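Local coordinates for capsid protein (Macrobrachium rosenbergii nodavirus, PDB 5YKU), which forms the shell of the virus particle and, through its protrusion domain, probably its dimeric surface spikes, at residues Gly17-Pro22 against Gln31-Leu36; Gly35-Ser40 against Ile117-Val122; Thr60-Glu65 against Val69-Tyr74; Ile86-Gln89 against Glu95-Phe98. All blocks are in the same frame, centred on the assembly; numbering follows the deposited sequence.

Contact 1. Residues Gly17-Pro22 against Gln31-Leu36; sequences GNWVPP and QDITGL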
loop_
_atom_site.group_PDB
_atom_site.type_symbol
_atom_site.label_atom_id
_atom_site.label_comp_id
_atom_site.label_asym_id
_atom_site.label_seq_id
_atom_site.Cartn_x
_atom_site.Cartn_y
_atom_site.Cartn_z
ATOM N N GLY A 17 -6.626 -3.273 2.238
ATOM C CA GLY A 17 -7.010 -3.453 0.896
ATOM C C GLY A 17 -6.033 -4.229 0.087
ATOM O O GLY A 17 -4.988 -4.685 0.550
ATOM N N ASN A 18 -6.390 -4.497 -1.155
ATOM C CA ASN A 18 -5.632 -5.281 -2.111
ATOM C C ASN A 18 -5.096 -4.424 -3.196
ATOM O O ASN A 18 -5.767 -3.542 -3.741
ATOM C CB ASN A 18 -6.552 -6.336 -2.730
ATOM C CG ASN A 18 -6.986 -7.342 -1.760
ATOM O OD1 ASN A 18 -6.341 -7.710 -0.800
ATOM N ND2 ASN A 18 -8.151 -7.939 -2.053
ATOM N N TRP A 19 -3.846 -4.658 -3.549
ATOM C CA TRP A 19 -3.280 -4.122 -4.775
ATOM C C TRP A 19 -3.771 -4.931 -5.966
ATOM O O TRP A 19 -3.710 -6.165 -5.937
ATOM C CB TRP A 19 -1.727 -4.212 -4.716
ATOM C CG TRP A 19 -1.110 -3.426 -3.620
ATOM C CD1 TRP A 19 -0.430 -3.939 -2.551
ATOM C CD2 TRP A 19 -1.116 -2.010 -3.434
ATOM N NE1 TRP A 19 -0.002 -2.939 -1.734
ATOM C CE2 TRP A 19 -0.406 -1.719 -2.234
ATOM C CE3 TRP A 19 -1.684 -0.943 -4.134
ATOM C CZ2 TRP A 19 -0.203 -0.438 -1.772
ATOM C CZ3 TRP A 19 -1.475 0.334 -3.682
ATOM C CH2 TRP A 19 -0.714 0.610 -2.537
ATOM N N VAL A 20 -4.283 -4.254 -6.977
ATOM C CA VAL A 20 -4.744 -4.965 -8.155
ATOM C C VAL A 20 -3.615 -5.838 -8.744
ATOM O O VAL A 20 -2.532 -5.273 -8.951
ATOM C CB VAL A 20 -5.221 -3.936 -9.152
ATOM C CG1 VAL A 20 -5.631 -4.617 -10.473
ATOM C CG2 VAL A 20 -6.433 -3.128 -8.654
ATOM N N PRO A 21 -3.839 -7.095 -9.016
ATOM C CA PRO A 21 -2.767 -7.919 -9.602
ATOM C C PRO A 21 -2.421 -7.533 -11.017
ATOM O O PRO A 21 -3.258 -6.998 -11.759
ATOM C CB PRO A 21 -3.295 -9.294 -9.527
ATOM C CG PRO A 21 -4.388 -9.281 -8.471
ATOM C CD PRO A 21 -4.984 -7.922 -8.634
ATOM N N PRO A 22 -1.210 -7.763 -11.423
ATOM C CA PRO A 22 -0.825 -7.549 -12.813
ATOM C C PRO A 22 -1.478 -8.599 -13.690
ATOM O O PRO A 22 -1.933 -9.634 -13.300
ATOM C CB PRO A 22 0.731 -7.795 -12.804
ATOM C CG PRO A 22 0.933 -8.759 -11.724
ATOM C CD PRO A 22 -0.115 -8.413 -10.641
ATOM N N GLN A 31 -2.357 2.621 -9.215
ATOM C CA GLN A 31 -3.598 2.375 -8.474
ATOM C C GLN A 31 -3.890 3.561 -7.647
ATOM O O GLN A 31 -3.014 4.059 -6.908
ATOM C CB GLN A 31 -3.494 1.156 -7.590
ATOM C CG GLN A 31 -4.767 0.768 -6.890
ATOM C CD GLN A 31 -4.713 -0.591 -6.264
ATOM O OE1 GLN A 31 -3.980 -1.467 -6.724
ATOM N NE2 GLN A 31 -5.484 -0.870 -5.268
ATOM N N ASP A 32 -5.114 4.055 -7.650
ATOM C CA ASP A 32 -5.579 5.106 -6.765
ATOM C C ASP A 32 -6.297 4.567 -5.601
ATOM O O ASP A 32 -7.315 3.857 -5.770
ATOM C CB ASP A 32 -6.533 6.084 -7.569
ATOM C CG ASP A 32 -5.899 6.851 -8.610
ATOM O OD1 ASP A 32 -4.686 6.864 -8.787
ATOM O OD2 ASP A 32 -6.658 7.662 -9.298
ATOM N N ILE A 33 -5.778 4.756 -4.419
ATOM C CA ILE A 33 -6.506 4.437 -3.186
ATOM C C ILE A 33 -7.443 5.573 -2.956
ATOM O O ILE A 33 -7.064 6.769 -3.063
ATOM C CB ILE A 33 -5.558 4.215 -2.011
ATOM C CG1 ILE A 33 -4.662 3.013 -2.271
ATOM C CG2 ILE A 33 -6.295 4.039 -0.687
ATOM C CD1 ILE A 33 -3.744 2.564 -1.123
ATOM N N THR A 34 -8.680 5.293 -2.618
ATOM C CA THR A 34 -9.733 6.317 -2.515
ATOM C C THR A 34 -10.452 6.160 -1.185
ATOM O O THR A 34 -10.235 5.227 -0.439
ATOM C CB THR A 34 -10.633 6.221 -3.747
ATOM O OG1 THR A 34 -11.512 7.352 -3.882
ATOM C CG2 THR A 34 -11.492 4.985 -3.559
ATOM N N GLY A 35 -11.282 7.181 -0.880
ATOM C CA GLY A 35 -12.058 7.138 0.311
ATOM C C GLY A 35 -11.355 7.572 1.575
ATOM O O GLY A 35 -11.761 7.225 2.681
ATOM N N LEU A 36 -10.198 8.199 1.458
ATOM C CA LEU A 36 -9.396 8.639 2.620
ATOM C C LEU A 36 -9.836 10.024 2.994
ATOM O O LEU A 36 -10.382 10.762 2.163
ATOM C CB LEU A 36 -7.926 8.667 2.249
ATOM C CG LEU A 36 -7.351 7.363 1.803
ATOM C CD1 LEU A 36 -5.920 7.605 1.268
ATOM C CD2 LEU A 36 -7.353 6.349 2.894
#
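Gln31 and the backbone of Asn18 to Val20 bridge strand 26-33 and the end of strand 10-18 with the loop that follows; these are the two outermost strands of the antiparallel sheet within this chain. The nearest CA atoms, those of Val20 and Gln31, are 7.4 Å apart, too far for a regular ladder, and the Gln31 side chain spans the gap. With CG anti to the backbone N (chi1 -175°) and the chain extended beyond it, the amide arrives end-on at the peptide groups flanking Trp19. Gln31 NE2 donates to Asn18 O at 3.1 Å, nearly straight (N-H...O 167°) and with the acceptor in the amide plane. Gln31 OE1 accepts from Val20 N at 2.8 Å, the donor lying tilted from the carbonyl plane. The same oxygen lies at the edge of the indole, 3.5 Å from Trp19 CE3, while ring and amide planes stand 73° apart. Farther along that ring Ile33 CD1 packs 3.9 Å from Trp19 CH2. The indole is anchored separately, its NE1 bonding to Tyr74 OH and its ring meeting Phe98. One bond given and one taken together fix which way the Gln31 amide is flipped and hold it between two peptide groups.

Contact 2. Residues Gly35-Ser40 against Ile117-Val122; sequences GLKPNS and IIRAIV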
loop_
_atom_site.group_PDB
_atom_site.type_symbol
_atom_site.label_atom_id
_atom_site.label_comp_id
_atom_site.label_asym_id
_atom_site.label_seq_id
_atom_site.Cartn_x
_atom_site.Cartn_y
_atom_site.Cartn_z
ATOM N N GLY A 35 -11.282 7.181 -0.880
ATOM C CA GLY A 35 -12.058 7.138 0.311
ATOM C C GLY A 35 -11.355 7.572 1.575
ATOM O O GLY A 35 -11.761 7.225 2.681
ATOM N N LEU A 36 -10.198 8.199 1.458
ATOM C CA LEU A 36 -9.396 8.639 2.620
ATOM C C LEU A 36 -9.836 10.024 2.994
ATOM O O LEU A 36 -10.382 10.762 2.163
ATOM C CB LEU A 36 -7.926 8.667 2.249
ATOM C CG LEU A 36 -7.351 7.363 1.803
ATOM C CD1 LEU A 36 -5.920 7.605 1.268
ATOM C CD2 LEU A 36 -7.353 6.349 2.894
ATOM N N LYS A 37 -9.630 10.430 4.238
ATOM C CA LYS A 37 -9.989 11.782 4.621
ATOM C C LYS A 37 -9.158 12.743 3.807
ATOM O O LYS A 37 -7.916 12.714 3.867
ATOM C CB LYS A 37 -9.832 12.037 6.122
ATOM C CG LYS A 37 -10.356 13.313 6.588
ATOM C CD LYS A 37 -10.356 13.413 8.120
ATOM C CE LYS A 37 -11.072 14.669 8.539
ATOM N NZ LYS A 37 -10.490 15.918 8.116
ATOM N N PRO A 38 -9.756 13.727 3.100
ATOM C CA PRO A 38 -8.932 14.578 2.321
ATOM C C PRO A 38 -7.892 15.337 3.135
ATOM O O PRO A 38 -8.165 15.829 4.242
ATOM C CB PRO A 38 -9.913 15.527 1.662
ATOM C CG PRO A 38 -11.181 14.700 1.565
ATOM C CD PRO A 38 -11.216 13.880 2.804
ATOM N N ASN A 39 -6.710 15.383 2.567
ATOM C CA ASN A 39 -5.555 16.098 3.177
ATOM C C ASN A 39 -4.988 15.458 4.455
ATOM O O ASN A 39 -4.051 16.011 5.010
ATOM C CB ASN A 39 -5.843 17.604 3.409
ATOM C CG ASN A 39 -6.477 18.216 2.173
ATOM O OD1 ASN A 39 -5.963 18.169 1.101
ATOM N ND2 ASN A 39 -7.680 18.730 2.384
ATOM N N SER A 40 -5.493 14.307 4.876
ATOM C CA SER A 40 -4.942 13.681 6.083
ATOM C C SER A 40 -3.617 13.009 5.743
ATOM O O SER A 40 -3.339 12.648 4.606
ATOM C CB SER A 40 -5.924 12.692 6.658
ATOM O OG SER A 40 -6.924 13.389 7.406
ATOM N N ILE A 117 -3.542 0.606 6.062
ATOM C CA ILE A 117 -3.351 2.062 6.242
ATOM C C ILE A 117 -3.546 2.423 7.659
ATOM O O ILE A 117 -4.504 1.945 8.347
ATOM C CB ILE A 117 -4.293 2.848 5.329
ATOM C CG1 ILE A 117 -3.849 2.648 3.871
ATOM C CG2 ILE A 117 -4.295 4.341 5.709
ATOM C CD1 ILE A 117 -4.710 3.256 2.810
ATOM N N ILE A 118 -2.580 3.145 8.213
ATOM C CA ILE A 118 -2.570 3.613 9.589
ATOM C C ILE A 118 -2.836 5.095 9.601
ATOM O O ILE A 118 -2.109 5.905 8.921
ATOM C CB ILE A 118 -1.298 3.322 10.318
ATOM C CG1 ILE A 118 -1.119 1.799 10.341
ATOM C CG2 ILE A 118 -1.297 3.873 11.726
ATOM C CD1 ILE A 118 0.264 1.404 10.698
ATOM N N ARG A 119 -3.836 5.561 10.379
ATOM C CA ARG A 119 -4.202 6.947 10.502
ATOM C C ARG A 119 -4.198 7.378 11.945
ATOM O O ARG A 119 -4.883 6.750 12.772
ATOM C CB ARG A 119 -5.656 7.131 9.976
ATOM C CG ARG A 119 -6.176 8.535 10.103
ATOM C CD ARG A 119 -7.663 8.573 9.766
ATOM N NE ARG A 119 -8.318 9.796 10.192
ATOM C CZ ARG A 119 -9.606 9.921 10.479
ATOM N NH1 ARG A 119 -9.990 11.088 10.906
ATOM N NH2 ARG A 119 -10.376 8.826 10.388
ATOM N N ALA A 120 -3.417 8.369 12.319
ATOM C CA ALA A 120 -3.523 9.024 13.660
ATOM C C ALA A 120 -4.792 9.912 13.650
ATOM O O ALA A 120 -4.919 10.806 12.816
ATOM C CB ALA A 120 -2.294 9.880 13.916
ATOM N N ILE A 121 -5.691 9.597 14.565
ATOM C CA ILE A 121 -6.921 10.368 14.748
ATOM C C ILE A 121 -6.654 11.450 15.818
ATOM O O ILE A 121 -6.627 11.093 17.003
ATOM C CB ILE A 121 -8.083 9.460 15.057
ATOM C CG1 ILE A 121 -8.280 8.512 13.845
ATOM C CG2 ILE A 121 -9.347 10.346 15.225
ATOM C CD1 ILE A 121 -9.380 7.505 14.026
ATOM N N VAL A 122 -6.342 12.610 15.369
ATOM C CA VAL A 122 -5.907 13.713 16.259
ATOM C C VAL A 122 -6.039 14.969 15.490
ATOM O O VAL A 122 -5.937 14.978 14.251
ATOM C CB VAL A 122 -4.464 13.443 16.726
ATOM C CG1 VAL A 122 -3.467 13.554 15.562
ATOM C CG2 VAL A 122 -4.100 14.424 17.880
#
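A first torsion that sets CG beside the backbone N in Leu36 (chi1 -60°), and does the same for CG1 in Ile117 (chi1 -69°), lets the two branched side chains meet methyl to methyl. Leu36 CD2 and Ile117 CD1 touch at 4.1 Å, an apolar contact at the buried end of the segments that Phe42 of strand 41-47 also joins. Toward the surface, Lys37 and Arg119 cross: the Lys37 CD methylene lies 3.6 Å from Arg119 NH1, approaching the guanidinium obliquely. Arg119 is extended from CG to NE, and Ile121 CG1, from its own strand, sits 3.8 Å above the guanidinium plane and over its centre. The like charges stay apart, Lys37 NZ being 5.6 Å from Arg119 NH1. Each has a carbonyl partner in the C-terminal tail, Asn124 O for Lys37 NZ and Asn125 O for Arg119 NH1, which would offset their mutual repulsion. Within the loop, Ser40 N bonds to Lys37 O at 3.1 Å, and Asn39 takes a positive phi of 69°. With the polyproline-like backbone of Pro38, these make Lys37-Ser40 a type II beta turn, part of the loop between strands 26-33 and 41-47, whose Leu36 and Lys37 touch strand 114-121.

Contact 3. Residues Thr60-Glu65 against Val69-Tyr74; sequences TITCNE and VGSISY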
loop_
_atom_site.group_PDB
_atom_site.type_symbol
_atom_site.label_atom_id
_atom_site.label_comp_id
_atom_site.label_asym_id
_atom_site.label_seq_id
_atom_site.Cartn_x
_atom_site.Cartn_y
_atom_site.Cartn_z
ATOM N N THR A 60 6.969 -4.037 -6.171
ATOM C CA THR A 60 7.537 -2.863 -5.504
ATOM C C THR A 60 6.644 -1.686 -5.686
ATOM O O THR A 60 6.166 -1.452 -6.862
ATOM C CB THR A 60 8.940 -2.539 -6.049
ATOM O OG1 THR A 60 9.741 -3.713 -6.070
ATOM C CG2 THR A 60 9.624 -1.524 -5.244
ATOM N N ILE A 61 6.361 -0.930 -4.665
ATOM C CA ILE A 61 5.373 0.160 -4.702
ATOM C C ILE A 61 5.963 1.407 -4.180
ATOM O O ILE A 61 6.625 1.417 -3.139
ATOM C CB ILE A 61 4.115 -0.206 -3.908
ATOM C CG1 ILE A 61 3.686 -1.606 -4.459
ATOM C CG2 ILE A 61 3.077 0.916 -3.993
ATOM C CD1 ILE A 61 2.391 -1.990 -3.972
ATOM N N THR A 62 5.691 2.524 -4.886
ATOM C CA THR A 62 5.993 3.850 -4.410
ATOM C C THR A 62 4.740 4.720 -4.569
ATOM O O THR A 62 3.800 4.317 -5.297
ATOM C CB THR A 62 7.197 4.444 -5.176
ATOM O OG1 THR A 62 6.869 4.490 -6.577
ATOM C CG2 THR A 62 8.451 3.712 -4.931
ATOM N N CYS A 63 4.723 5.883 -3.956
ATOM C CA CYS A 63 3.565 6.800 -4.033
ATOM C C CYS A 63 3.899 8.041 -4.839
ATOM O O CYS A 63 5.009 8.581 -4.690
ATOM C CB CYS A 63 3.171 7.192 -2.627
ATOM S SG CYS A 63 1.735 8.256 -2.503
ATOM N N ASN A 64 2.989 8.425 -5.695
ATOM C CA ASN A 64 3.198 9.566 -6.614
ATOM C C ASN A 64 2.806 10.848 -5.987
ATOM O O ASN A 64 3.086 11.879 -6.602
ATOM C CB ASN A 64 2.310 9.368 -7.849
ATOM C CG ASN A 64 2.641 8.217 -8.696
ATOM O OD1 ASN A 64 3.347 7.345 -8.408
ATOM N ND2 ASN A 64 1.986 8.220 -9.842
ATOM N N GLU A 65 2.207 10.905 -4.836
ATOM C CA GLU A 65 1.760 12.153 -4.196
ATOM C C GLU A 65 2.958 13.071 -3.881
ATOM O O GLU A 65 3.998 12.576 -3.459
ATOM C CB GLU A 65 0.891 11.954 -2.956
ATOM C CG GLU A 65 -0.377 11.250 -3.236
ATOM C CD GLU A 65 -1.205 11.822 -4.397
ATOM O OE1 GLU A 65 -1.452 13.057 -4.320
ATOM O OE2 GLU A 65 -1.643 11.049 -5.320
ATOM N N VAL A 69 7.030 9.702 0.763
ATOM C CA VAL A 69 8.370 9.056 0.871
ATOM C C VAL A 69 8.232 7.617 1.292
ATOM O O VAL A 69 7.423 7.272 2.161
ATOM C CB VAL A 69 9.213 9.745 1.909
ATOM C CG1 VAL A 69 10.614 9.097 2.089
ATOM C CG2 VAL A 69 9.454 11.256 1.521
ATOM N N GLY A 70 8.979 6.775 0.638
ATOM C CA GLY A 70 9.132 5.402 0.996
ATOM C C GLY A 70 8.887 4.475 -0.135
ATOM O O GLY A 70 8.529 4.833 -1.259
ATOM N N SER A 71 9.060 3.183 0.130
ATOM C CA SER A 71 8.804 2.112 -0.796
ATOM C C SER A 71 8.365 0.905 -0.060
ATOM O O SER A 71 8.751 0.730 1.099
ATOM C CB SER A 71 10.081 1.839 -1.602
ATOM O OG SER A 71 10.064 0.852 -2.589
ATOM N N ILE A 72 7.523 0.129 -0.688
ATOM C CA ILE A 72 7.023 -1.134 -0.172
ATOM C C ILE A 72 7.446 -2.296 -1.086
ATOM O O ILE A 72 7.368 -2.170 -2.312
ATOM C CB ILE A 72 5.504 -1.135 0.032
ATOM C CG1 ILE A 72 5.129 -0.185 1.120
ATOM C CG2 ILE A 72 4.968 -2.520 0.319
ATOM C CD1 ILE A 72 3.674 0.078 1.344
ATOM N N SER A 73 7.909 -3.393 -0.471
ATOM C CA SER A 73 8.357 -4.545 -1.204
ATOM C C SER A 73 7.606 -5.763 -0.825
ATOM O O SER A 73 7.503 -6.105 0.396
ATOM C CB SER A 73 9.815 -4.813 -0.959
ATOM O OG SER A 73 10.645 -3.844 -1.575
ATOM N N TYR A 74 7.132 -6.569 -1.799
ATOM C CA TYR A 74 6.560 -7.880 -1.617
ATOM C C TYR A 74 7.350 -8.902 -2.382
ATOM O O TYR A 74 7.711 -8.678 -3.545
ATOM C CB TYR A 74 5.139 -7.946 -2.098
ATOM C CG TYR A 74 4.184 -6.978 -1.428
ATOM C CD1 TYR A 74 3.472 -7.329 -0.270
ATOM C CD2 TYR A 74 3.953 -5.755 -1.999
ATOM C CE1 TYR A 74 2.598 -6.437 0.318
ATOM C CE2 TYR A 74 3.043 -4.867 -1.429
ATOM C CZ TYR A 74 2.370 -5.211 -0.284
ATOM O OH TYR A 74 1.490 -4.317 0.304
HETATM O O HOH W 1 10.937 -4.900 -4.003
HETATM O O HOH W 2 6.722 6.718 -2.198
#
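Ile61 sends its CD1 methyl to the edge of the Tyr74 ring, near the ring plane and 3.9 Å from Tyr74 CE2. On the same buried face of the sheet Ile61 also packs beside its cross-strand partner, with Ile61 CB 4.3 Å from Ile72 CB. The backbone confirms the pairing: Ile61 N donates to Ile72 O at 2.8 Å and Ile72 N donates back to Ile61 O at 2.9 Å, so Ile61 and Ile72 are an antiparallel hydrogen-bonded pair. Thr60 and Ser73 form the adjoining non-hydrogen-bonded pair on the other face, where a water binds Thr60 OG1 and Ser73 OG. Thr60 CG2, anti to the backbone N, is turned instead to Ser71 OG, 3.6 Å away. Toward the turn the strands part. A second water accepts from Cys63 N and donates to Gly70 O, each at 2.8 Å, and so replaces the direct bond that the register would predict there. Tyr74 is tied beyond the pair, its OH bonding to Gln114 O. The segments 60-63 and 69-74 run antiparallel (158°); strands 57-63 and 69-75, joined by a short connection, form a beta hairpin.

Contact 4. Residues Ile86-Gln89 against Glu95-Phe98; sequences ISFQ and EATF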
loop_
_atom_site.group_PDB
_atom_site.type_symbol
_atom_site.label_atom_id
_atom_site.label_comp_id
_atom_site.label_asym_id
_atom_site.label_seq_id
_atom_site.Cartn_x
_atom_site.Cartn_y
_atom_site.Cartn_z
ATOM N N ILE A 86 5.211 3.527 3.304
ATOM C CA ILE A 86 5.185 4.882 2.654
ATOM C C ILE A 86 4.487 5.847 3.588
ATOM O O ILE A 86 3.393 5.515 4.104
ATOM C CB ILE A 86 4.500 4.802 1.306
ATOM C CG1 ILE A 86 5.289 3.870 0.344
ATOM C CG2 ILE A 86 4.325 6.168 0.695
ATOM C CD1 ILE A 86 4.539 3.415 -0.866
ATOM N N SER A 87 5.015 7.035 3.787
ATOM C CA SER A 87 4.345 8.145 4.386
ATOM C C SER A 87 3.810 9.009 3.316
ATOM O O SER A 87 4.524 9.336 2.376
ATOM C CB SER A 87 5.322 8.893 5.234
ATOM O OG SER A 87 6.311 9.440 4.446
ATOM N N PHE A 88 2.538 9.363 3.417
ATOM C CA PHE A 88 1.904 10.170 2.401
ATOM C C PHE A 88 0.745 10.943 2.974
ATOM O O PHE A 88 0.171 10.598 3.999
ATOM C CB PHE A 88 1.437 9.320 1.203
ATOM C CG PHE A 88 0.255 8.461 1.503
ATOM C CD1 PHE A 88 0.392 7.253 2.142
ATOM C CD2 PHE A 88 -0.991 8.886 1.160
ATOM C CE1 PHE A 88 -0.759 6.477 2.459
ATOM C CE2 PHE A 88 -2.121 8.114 1.495
ATOM C CZ PHE A 88 -1.992 6.921 2.149
ATOM N N GLN A 89 0.319 11.952 2.236
ATOM C CA GLN A 89 -0.836 12.756 2.549
ATOM C C GLN A 89 -1.845 12.522 1.438
ATOM O O GLN A 89 -1.494 12.552 0.254
ATOM C CB GLN A 89 -0.459 14.229 2.618
ATOM C CG GLN A 89 -1.560 15.195 3.020
ATOM C CD GLN A 89 -0.939 16.563 3.225
ATOM O OE1 GLN A 89 0.195 16.685 3.652
ATOM N NE2 GLN A 89 -1.568 17.499 2.655
ATOM N N GLU A 95 -7.709 10.894 -2.098
ATOM C CA GLU A 95 -7.048 9.860 -2.803
ATOM C C GLU A 95 -5.544 9.967 -2.725
ATOM O O GLU A 95 -4.956 11.001 -2.462
ATOM C CB GLU A 95 -7.524 9.872 -4.281
ATOM C CG GLU A 95 -9.003 9.687 -4.477
ATOM C CD GLU A 95 -9.364 9.256 -5.937
ATOM O OE1 GLU A 95 -8.627 9.501 -6.815
ATOM O OE2 GLU A 95 -10.428 8.688 -5.938
ATOM N N ALA A 96 -4.904 8.840 -3.108
ATOM C CA ALA A 96 -3.467 8.838 -3.326
ATOM C C ALA A 96 -3.156 7.848 -4.410
ATOM O O ALA A 96 -3.702 6.745 -4.401
ATOM C CB ALA A 96 -2.728 8.532 -2.025
ATOM N N THR A 97 -2.287 8.210 -5.316
ATOM C CA THR A 97 -1.909 7.368 -6.414
ATOM C C THR A 97 -0.580 6.725 -6.133
ATOM O O THR A 97 0.375 7.363 -5.705
ATOM C CB THR A 97 -1.788 8.167 -7.704
ATOM O OG1 THR A 97 -3.068 8.762 -8.020
ATOM C CG2 THR A 97 -1.366 7.320 -8.892
ATOM N N PHE A 98 -0.481 5.451 -6.373
ATOM C CA PHE A 98 0.723 4.597 -6.243
ATOM C C PHE A 98 1.132 3.999 -7.534
ATOM O O PHE A 98 0.281 3.687 -8.367
ATOM C CB PHE A 98 0.450 3.458 -5.219
ATOM C CG PHE A 98 0.149 4.005 -3.846
ATOM C CD1 PHE A 98 -1.152 4.447 -3.520
ATOM C CD2 PHE A 98 1.100 4.067 -2.878
ATOM C CE1 PHE A 98 -1.406 5.019 -2.279
ATOM C CE2 PHE A 98 0.824 4.630 -1.641
ATOM C CZ PHE A 98 -0.425 5.108 -1.338
#
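Phe88 and Phe98 interlock as an edge-to-face (T-shaped) aromatic pair in the hydrophobic core of an all-beta fold, where the antiparallel sheet curls so that strands 81-89 and 96-104 face each other. Their local axes approach to 8.7 Å and run at 144°, well beyond backbone bonding distance, and strands 69-75 and 57-63 lie between them in the sheet order; side chains alone bridge the interval. The ring of Phe88 is a flat plate met on one side by two groups, Phe98 over its centre and Ala96 CB off toward CD2 and CE2. Its first torsion puts CG between the backbone N and the carbonyl carbon (chi1 72°), projecting the ring into the core. Ala96, with the smallest side chain here, is a low bump: its CB approaches obliquely, 3.6 Å from Phe88 CE2. Phe98 is the taller knob, its rim aimed at the face of Phe88, with planes at 84° and centroids 5.5 Å apart. Ile86 CD1 abuts the edge of Phe98, 4.0 Å from Phe98 CE2, as the two side chains run past each other in opposite directions. Cys63 and Ile44 close in around these groups, and just before strand 96-104 begins, Glu95 points away and binds zinc through OE2. At the centre of the interlock, Phe98 CZ stands 4.0 Å above the plane of the Phe88 ring, over its middle.

All four contacts belong to one antiparallel sheet, as traced within this chain. Along the chain contact 1 comes first, and contact 2 begins on the stretch where it ends, their centres 16 Å apart. Contacts 3 and 4 follow in series inside the loop that contact 2 closes. They are the nearest pair, centres 9 Å apart, joined where Asn64 and Glu65 bond to Thr97. Contact 4 is centred 11 Å from contacts 1 and 2: Asp32 bonds to Thr97 and Thr34 to Glu95, while Leu36 packs on Phe88. Contacts 2 and 3, about 18 Å apart between centres, do not touch. Contact 1, linking the outermost strands, is consistent with a sheet curled round a shared apolar interior in this protrusion domain.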